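Local atomic coordinates of ethylbenzene dehydrogenase alpha-subunit (Aromatoleum aromaticum, PDB entry 2IVF), a protein that belongs to the molybdopterin oxidoreductase family and carries a molybdenum atom, two pterin guanine dinucleotides and an iron/sulfur cluster. Residues Trp688-Val698 and Leu723-Leu734. Sequence-based numbering, arbitrary orientation.
Sequences WDAIALILKKV and LYKKFTMDGHLL
CG of both W688 (chi1 -176°) and F727 is anti to the backbone N and beside the carbonyl carbon, which brings the two rings together from opposite directions. F727 CE2 lies over one indole face, 3.4 Å from W688 CE2; the planes are inclined by 35°, so the overlap is oblique. The phenyl ring is a knob in a hole formed by W688, I691, A692 and L695: CG2 of I691 reaches F727 CZ at 3.6 Å, while the L695 side chain crosses that of F727 at about a right angle, its CD1 3.5 Å from F727 CB. At the indole edge, W688 NE1 donates to L733 O (2.9 Å); the oxygen lies near the indole plane, whereas NE1 stands above the L733 carbonyl plane. Segment 688-698 belongs to the molybdopterin oxidoreductase family region, and the I691 side chain is about 9 Å from the bound MD1. Segment 723-727 runs roughly antiparallel to it, their axes at 151°, and ends in a Schellman motif at M729, after which a type I' turn returns the chain to W688. T728 OG1 braces this reversal, donating to Y724 O and accepting from G731 N in an ST motif. The Y724 ring has K696 CB over one face in a CH-pi contact, 4.0 Å from its centroid, and T728 CG2 over the opposite one; A692 O meets its edge at CD1 (3.2 Å). Two waters bridge the segments, one linking D689 OD1 to L734 O, the other L695 O to Y724 N. D689 OD2 also pairs with R685, and R205 binds the K726 and F727 carbonyl oxygens.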
ATOM      1  N   TRP A 688       5.702 -25.068   7.622  1.00 21.78           N
ATOM      2  CA  TRP A 688       6.680 -26.055   8.133  1.00 21.27           C
ATOM      3  C   TRP A 688       6.034 -27.427   8.320  1.00 21.18           C
ATOM      4  O   TRP A 688       6.591 -28.454   7.906  1.00 21.00           O
ATOM      5  CB  TRP A 688       7.293 -25.574   9.463  1.00 22.09           C
ATOM      6  CG  TRP A 688       8.346 -26.464   9.972  1.00 22.10           C
ATOM      7  CD1 TRP A 688       8.184 -27.605  10.728  1.00 21.68           C
ATOM      8  CD2 TRP A 688       9.749 -26.291   9.805  1.00 22.07           C
ATOM      9  NE1 TRP A 688       9.408 -28.168  10.976  1.00 22.65           N
ATOM     10  CE2 TRP A 688      10.385 -27.361  10.452  1.00 21.57           C
ATOM     11  CE3 TRP A 688      10.537 -25.324   9.174  1.00 21.97           C
ATOM     12  CZ2 TRP A 688      11.772 -27.527  10.438  1.00 21.73           C
ATOM     13  CZ3 TRP A 688      11.917 -25.471   9.209  1.00 22.13           C
ATOM     14  CH2 TRP A 688      12.513 -26.562   9.825  1.00 22.62           C
ATOM     15  N   ASP A 689       4.858 -27.432   8.951  1.00 21.64           N
ATOM     16  CA  ASP A 689       4.088 -28.651   9.204  1.00 22.27           C
ATOM     17  C   ASP A 689       3.628 -29.309   7.888  1.00 21.77           C
ATOM     18  O   ASP A 689       3.826 -30.513   7.684  1.00 22.17           O
ATOM     19  CB  ASP A 689       2.879 -28.312  10.071  1.00 22.75           C
ATOM     20  CG  ASP A 689       1.979 -29.490  10.266  1.00 23.50           C
ATOM     21  OD1 ASP A 689       2.496 -30.582  10.582  1.00 23.59           O
ATOM     22  OD2 ASP A 689       0.765 -29.300  10.099  1.00 25.30           O
ATOM     23  N   ALA A 690       3.090 -28.489   6.979  1.00 22.08           N
ATOM     24  CA  ALA A 690       2.713 -28.924   5.610  1.00 21.55           C
ATOM     25  C   ALA A 690       3.856 -29.598   4.890  1.00 22.18           C
ATOM     26  O   ALA A 690       3.680 -30.708   4.352  1.00 21.60           O
ATOM     27  CB  ALA A 690       2.218 -27.723   4.782  1.00 21.70           C
ATOM     28  N   ILE A 691       5.027 -28.958   4.921  1.00 22.41           N
ATOM     29  CA  ILE A 691       6.223 -29.496   4.277  1.00 22.08           C
ATOM     30  C   ILE A 691       6.735 -30.706   5.000  1.00 21.76           C
ATOM     31  O   ILE A 691       7.178 -31.706   4.386  1.00 22.11           O
ATOM     32  CB  ILE A 691       7.321 -28.426   4.153  1.00 22.39           C
ATOM     33  CG1 ILE A 691       6.887 -27.402   3.100  1.00 22.37           C
ATOM     34  CG2 ILE A 691       8.697 -29.084   3.778  1.00 22.07           C
ATOM     35  CD1 ILE A 691       7.536 -26.027   3.184  1.00 22.03           C
ATOM     36  N   ALA A 692       6.652 -30.678   6.324  1.00 21.32           N
ATOM     37  CA  ALA A 692       7.026 -31.848   7.087  1.00 20.72           C
ATOM     38  C   ALA A 692       6.183 -33.053   6.640  1.00 21.14           C
ATOM     39  O   ALA A 692       6.709 -34.161   6.429  1.00 18.90           O
ATOM     40  CB  ALA A 692       6.871 -31.564   8.616  1.00 19.77           C
ATOM     41  N   LEU A 693       4.879 -32.824   6.476  1.00 21.43           N
ATOM     42  CA  LEU A 693       3.943 -33.874   6.113  1.00 22.44           C
ATOM     43  C   LEU A 693       4.228 -34.400   4.714  1.00 22.34           C
ATOM     44  O   LEU A 693       4.230 -35.590   4.513  1.00 23.56           O
ATOM     45  CB  LEU A 693       2.501 -33.375   6.185  1.00 22.03           C
ATOM     46  CG  LEU A 693       1.377 -34.374   5.822  1.00 23.40           C
ATOM     47  CD1 LEU A 693       1.498 -35.720   6.584  1.00 22.49           C
ATOM     48  CD2 LEU A 693       0.070 -33.657   6.151  1.00 24.94           C
ATOM     49  N   ILE A 694       4.489 -33.495   3.777  1.00 22.69           N
ATOM     50  CA  ILE A 694       4.918 -33.919   2.439  1.00 22.41           C
ATOM     51  C   ILE A 694       6.134 -34.834   2.543  1.00 22.63           C
ATOM     52  O   ILE A 694       6.154 -35.974   2.003  1.00 21.87           O
ATOM     53  CB  ILE A 694       5.248 -32.724   1.528  1.00 22.76           C
ATOM     54  CG1 ILE A 694       3.964 -31.961   1.207  1.00 23.67           C
ATOM     55  CG2 ILE A 694       5.958 -33.240   0.259  1.00 22.60           C
ATOM     56  CD1 ILE A 694       4.129 -30.606   0.544  1.00 21.46           C
ATOM     57  N   LEU A 695       7.143 -34.394   3.290  1.00 22.75           N
ATOM     58  CA  LEU A 695       8.338 -35.227   3.442  1.00 22.51           C
ATOM     59  C   LEU A 695       8.095 -36.590   4.136  1.00 23.06           C
ATOM     60  O   LEU A 695       8.713 -37.573   3.773  1.00 21.18           O
ATOM     61  CB  LEU A 695       9.457 -34.433   4.138  1.00 22.52           C
ATOM     62  CG  LEU A 695       9.982 -33.266   3.328  1.00 21.94           C
ATOM     63  CD1 LEU A 695      11.099 -32.560   4.097  1.00 21.50           C
ATOM     64  CD2 LEU A 695      10.435 -33.725   1.932  1.00 21.65           C
ATOM     65  N   LYS A 696       7.212 -36.650   5.134  1.00 23.44           N
ATOM     66  CA  LYS A 696       6.860 -37.915   5.775  1.00 23.34           C
ATOM     67  C   LYS A 696       6.239 -38.817   4.724  1.00 22.88           C
ATOM     68  O   LYS A 696       6.629 -39.976   4.555  1.00 22.72           O
ATOM     69  CB  LYS A 696       5.869 -37.627   6.913  1.00 23.88           C
ATOM     70  CG  LYS A 696       5.443 -38.814   7.790  1.00 24.84           C
ATOM     71  CD  LYS A 696       4.347 -38.389   8.773  1.00 26.37           C
ATOM     72  CE  LYS A 696       3.749 -39.546   9.595  1.00 30.85           C
ATOM     73  NZ  LYS A 696       2.614 -40.313   8.894  1.00 35.44           N
ATOM     74  N   LYS A 697       5.309 -38.243   3.962  1.00 23.22           N
ATOM     75  CA  LYS A 697       4.629 -38.971   2.879  1.00 23.51           C
ATOM     76  C   LYS A 697       5.579 -39.440   1.808  1.00 23.13           C
ATOM     77  O   LYS A 697       5.415 -40.520   1.296  1.00 23.09           O
ATOM     78  CB  LYS A 697       3.556 -38.104   2.241  1.00 24.59           C
ATOM     79  CG  LYS A 697       2.342 -37.916   3.122  1.00 26.60           C
ATOM     80  CD  LYS A 697       1.481 -39.141   3.126  1.00 31.38           C
ATOM     81  CE  LYS A 697       0.387 -39.041   4.162  1.00 33.20           C
ATOM     82  NZ  LYS A 697      -0.052 -40.388   4.614  1.00 35.39           N
ATOM     83  N   VAL A 698       6.576 -38.636   1.476  1.00 22.77           N
ATOM     84  CA  VAL A 698       7.604 -39.070   0.547  1.00 22.19           C
ATOM     85  C   VAL A 698       8.267 -40.354   1.057  1.00 22.65           C
ATOM     86  O   VAL A 698       8.390 -41.330   0.316  1.00 22.44           O
ATOM     87  CB  VAL A 698       8.633 -37.964   0.300  1.00 22.21           C
ATOM     88  CG1 VAL A 698       9.847 -38.484  -0.336  1.00 19.23           C
ATOM     89  CG2 VAL A 698       8.010 -36.848  -0.537  1.00 21.72           C
ATOM     90  N   LEU A 723      14.355 -38.286   4.961  1.00 24.16           N
ATOM     91  CA  LEU A 723      14.026 -36.908   4.671  1.00 23.20           C
ATOM     92  C   LEU A 723      13.262 -36.245   5.815  1.00 23.01           C
ATOM     93  O   LEU A 723      13.566 -35.095   6.164  1.00 21.37           O
ATOM     94  CB  LEU A 723      13.204 -36.755   3.378  1.00 22.77           C
ATOM     95  CG  LEU A 723      14.004 -37.064   2.118  1.00 21.82           C
ATOM     96  CD1 LEU A 723      13.057 -37.182   0.898  1.00 21.49           C
ATOM     97  CD2 LEU A 723      15.079 -36.011   1.907  1.00 19.77           C
ATOM     98  N   TYR A 724      12.271 -36.958   6.349  1.00 22.66           N
ATOM     99  CA  TYR A 724      11.399 -36.403   7.365  1.00 22.94           C
ATOM    100  C   TYR A 724      12.128 -36.214   8.663  1.00 22.57           C
ATOM    101  O   TYR A 724      11.983 -35.149   9.299  1.00 21.70           O
ATOM    102  CB  TYR A 724      10.162 -37.272   7.567  1.00 23.23           C
ATOM    103  CG  TYR A 724       9.278 -36.824   8.712  1.00 23.15           C
ATOM    104  CD1 TYR A 724       8.387 -35.759   8.573  1.00 22.90           C
ATOM    105  CD2 TYR A 724       9.295 -37.499   9.915  1.00 25.32           C
ATOM    106  CE1 TYR A 724       7.565 -35.388   9.609  1.00 23.33           C
ATOM    107  CE2 TYR A 724       8.476 -37.106  10.962  1.00 25.75           C
ATOM    108  CZ  TYR A 724       7.624 -36.057  10.795  1.00 23.26           C
ATOM    109  OH  TYR A 724       6.838 -35.711  11.859  1.00 24.40           O
ATOM    110  N   LYS A 725      12.910 -37.214   9.066  1.00 22.73           N
ATOM    111  CA  LYS A 725      13.684 -37.086  10.308  1.00 24.08           C
ATOM    112  C   LYS A 725      14.687 -35.929  10.202  1.00 23.70           C
ATOM    113  O   LYS A 725      14.824 -35.144  11.139  1.00 23.74           O
ATOM    114  CB  LYS A 725      14.324 -38.422  10.769  1.00 25.22           C
ATOM    115  CG  LYS A 725      15.746 -38.758  10.297  1.00 28.03           C
ATOM    116  CD  LYS A 725      16.178 -40.134  10.863  1.00 27.82           C
ATOM    117  CE  LYS A 725      17.434 -40.757  10.107  1.00 30.35           C
ATOM    118  NZ  LYS A 725      17.911 -42.139  10.589  1.00 32.26           N
ATOM    119  N   LYS A 726      15.333 -35.783   9.042  1.00 23.36           N
ATOM    120  CA  LYS A 726      16.289 -34.714   8.851  1.00 23.45           C
ATOM    121  C   LYS A 726      15.601 -33.370   8.889  1.00 22.91           C
ATOM    122  O   LYS A 726      16.039 -32.490   9.604  1.00 23.02           O
ATOM    123  CB  LYS A 726      17.075 -34.919   7.559  1.00 23.58           C
ATOM    124  CG  LYS A 726      18.160 -35.963   7.754  1.00 24.57           C
ATOM    125  CD  LYS A 726      18.649 -36.544   6.483  1.00 26.80           C
ATOM    126  CE  LYS A 726      19.476 -35.586   5.676  1.00 31.66           C
ATOM    127  NZ  LYS A 726      20.627 -35.032   6.427  1.00 34.77           N
ATOM    128  N   PHE A 727      14.506 -33.227   8.154  1.00 21.69           N
ATOM    129  CA  PHE A 727      13.767 -31.987   8.120  1.00 22.14           C
ATOM    130  C   PHE A 727      13.368 -31.537   9.514  1.00 21.33           C
ATOM    131  O   PHE A 727      13.487 -30.374   9.837  1.00 23.00           O
ATOM    132  CB  PHE A 727      12.521 -32.118   7.253  1.00 22.23           C
ATOM    133  CG  PHE A 727      11.809 -30.862   7.078  1.00 22.65           C
ATOM    134  CD1 PHE A 727      12.240 -29.940   6.129  1.00 23.08           C
ATOM    135  CD2 PHE A 727      10.732 -30.544   7.882  1.00 24.00           C
ATOM    136  CE1 PHE A 727      11.604 -28.734   5.990  1.00 23.08           C
ATOM    137  CE2 PHE A 727      10.078 -29.340   7.737  1.00 23.49           C
ATOM    138  CZ  PHE A 727      10.532 -28.422   6.793  1.00 21.61           C
ATOM    139  N   THR A 728      12.830 -32.438  10.310  1.00 21.33           N
ATOM    140  CA  THR A 728      12.305 -32.068  11.615  1.00 22.18           C
ATOM    141  C   THR A 728      13.366 -32.132  12.734  1.00 23.52           C
ATOM    142  O   THR A 728      13.020 -31.974  13.944  1.00 23.81           O
ATOM    143  CB  THR A 728      11.109 -33.001  12.003  1.00 21.92           C
ATOM    144  OG1 THR A 728      11.575 -34.338  12.146  1.00 20.67           O
ATOM    145  CG2 THR A 728       9.952 -32.959  10.998  1.00 21.13           C
ATOM    146  N   MET A 729      14.632 -32.411  12.367  1.00 23.31           N
ATOM    147  CA  MET A 729      15.676 -32.690  13.355  1.00 24.01           C
ATOM    148  C   MET A 729      15.174 -33.744  14.338  1.00 24.88           C
ATOM    149  O   MET A 729      15.119 -33.522  15.560  1.00 25.59           O
ATOM    150  CB  MET A 729      16.094 -31.437  14.109  1.00 23.46           C
ATOM    151  CG  MET A 729      16.778 -30.393  13.258  1.00 23.65           C
ATOM    152  SD  MET A 729      17.203 -28.952  14.245  1.00 26.49           S
ATOM    153  CE  MET A 729      17.502 -27.696  13.019  1.00 23.96           C
ATOM    154  N   ASP A 730      14.771 -34.875  13.778  1.00 25.41           N
ATOM    155  CA  ASP A 730      14.296 -36.031  14.542  1.00 25.45           C
ATOM    156  C   ASP A 730      13.184 -35.663  15.528  1.00 25.58           C
ATOM    157  O   ASP A 730      13.189 -36.065  16.696  1.00 26.12           O
ATOM    158  CB  ASP A 730      15.462 -36.741  15.235  1.00 25.78           C
ATOM    159  CG  ASP A 730      15.161 -38.183  15.535  1.00 26.37           C
ATOM    160  OD1 ASP A 730      14.280 -38.789  14.862  1.00 26.94           O
ATOM    161  OD2 ASP A 730      15.775 -38.704  16.484  1.00 28.75           O
ATOM    162  N   GLY A 731      12.238 -34.885  15.046  1.00 25.00           N
ATOM    163  CA  GLY A 731      11.037 -34.552  15.807  1.00 25.51           C
ATOM    164  C   GLY A 731      11.109 -33.299  16.640  1.00 25.56           C
ATOM    165  O   GLY A 731      10.135 -32.920  17.280  1.00 26.41           O
ATOM    166  N   HIS A 732      12.250 -32.633  16.610  1.00 25.54           N
ATOM    167  CA  HIS A 732      12.462 -31.462  17.414  1.00 25.27           C
ATOM    168  C   HIS A 732      11.747 -30.220  16.877  1.00 25.00           C
ATOM    169  O   HIS A 732      11.292 -29.349  17.630  1.00 24.72           O
ATOM    170  CB  HIS A 732      13.960 -31.210  17.499  1.00 26.34           C
ATOM    171  CG  HIS A 732      14.310 -30.143  18.466  1.00 28.13           C
ATOM    172  ND1 HIS A 732      14.470 -30.391  19.809  1.00 29.55           N
ATOM    173  CD2 HIS A 732      14.463 -28.810  18.303  1.00 30.09           C
ATOM    174  CE1 HIS A 732      14.727 -29.258  20.435  1.00 30.91           C
ATOM    175  NE2 HIS A 732      14.725 -28.279  19.545  1.00 31.66           N
ATOM    176  N   LEU A 733      11.662 -30.143  15.554  1.00 23.68           N
ATOM    177  CA  LEU A 733      10.989 -29.066  14.859  1.00 22.88           C
ATOM    178  C   LEU A 733       9.748 -29.574  14.104  1.00 22.14           C
ATOM    179  O   LEU A 733       9.848 -30.116  13.010  1.00 20.63           O
ATOM    180  CB  LEU A 733      11.978 -28.447  13.885  1.00 22.08           C
ATOM    181  CG  LEU A 733      13.210 -27.836  14.544  1.00 24.37           C
ATOM    182  CD1 LEU A 733      14.083 -27.146  13.490  1.00 26.16           C
ATOM    183  CD2 LEU A 733      12.824 -26.868  15.671  1.00 24.53           C
ATOM    184  N   LEU A 734       8.578 -29.399  14.719  1.00 22.33           N
ATOM    185  CA  LEU A 734       7.298 -29.797  14.145  1.00 21.98           C
ATOM    186  C   LEU A 734       6.357 -28.625  13.883  1.00 21.91           C
ATOM    187  O   LEU A 734       5.452 -28.732  13.058  1.00 22.82           O
ATOM    188  CB  LEU A 734       6.582 -30.744  15.082  1.00 22.09           C
ATOM    189  CG  LEU A 734       7.314 -32.070  15.288  1.00 21.78           C
ATOM    190  CD1 LEU A 734       6.576 -32.924  16.304  1.00 22.01           C
ATOM    191  CD2 LEU A 734       7.526 -32.760  13.974  1.00 22.84           C
TER
HETATM  192  O   HOH W   1       4.848 -31.031  11.821  1.00 20.40           O
HETATM  193  O   HOH W   2      11.257 -39.175   4.742  1.00 28.50           O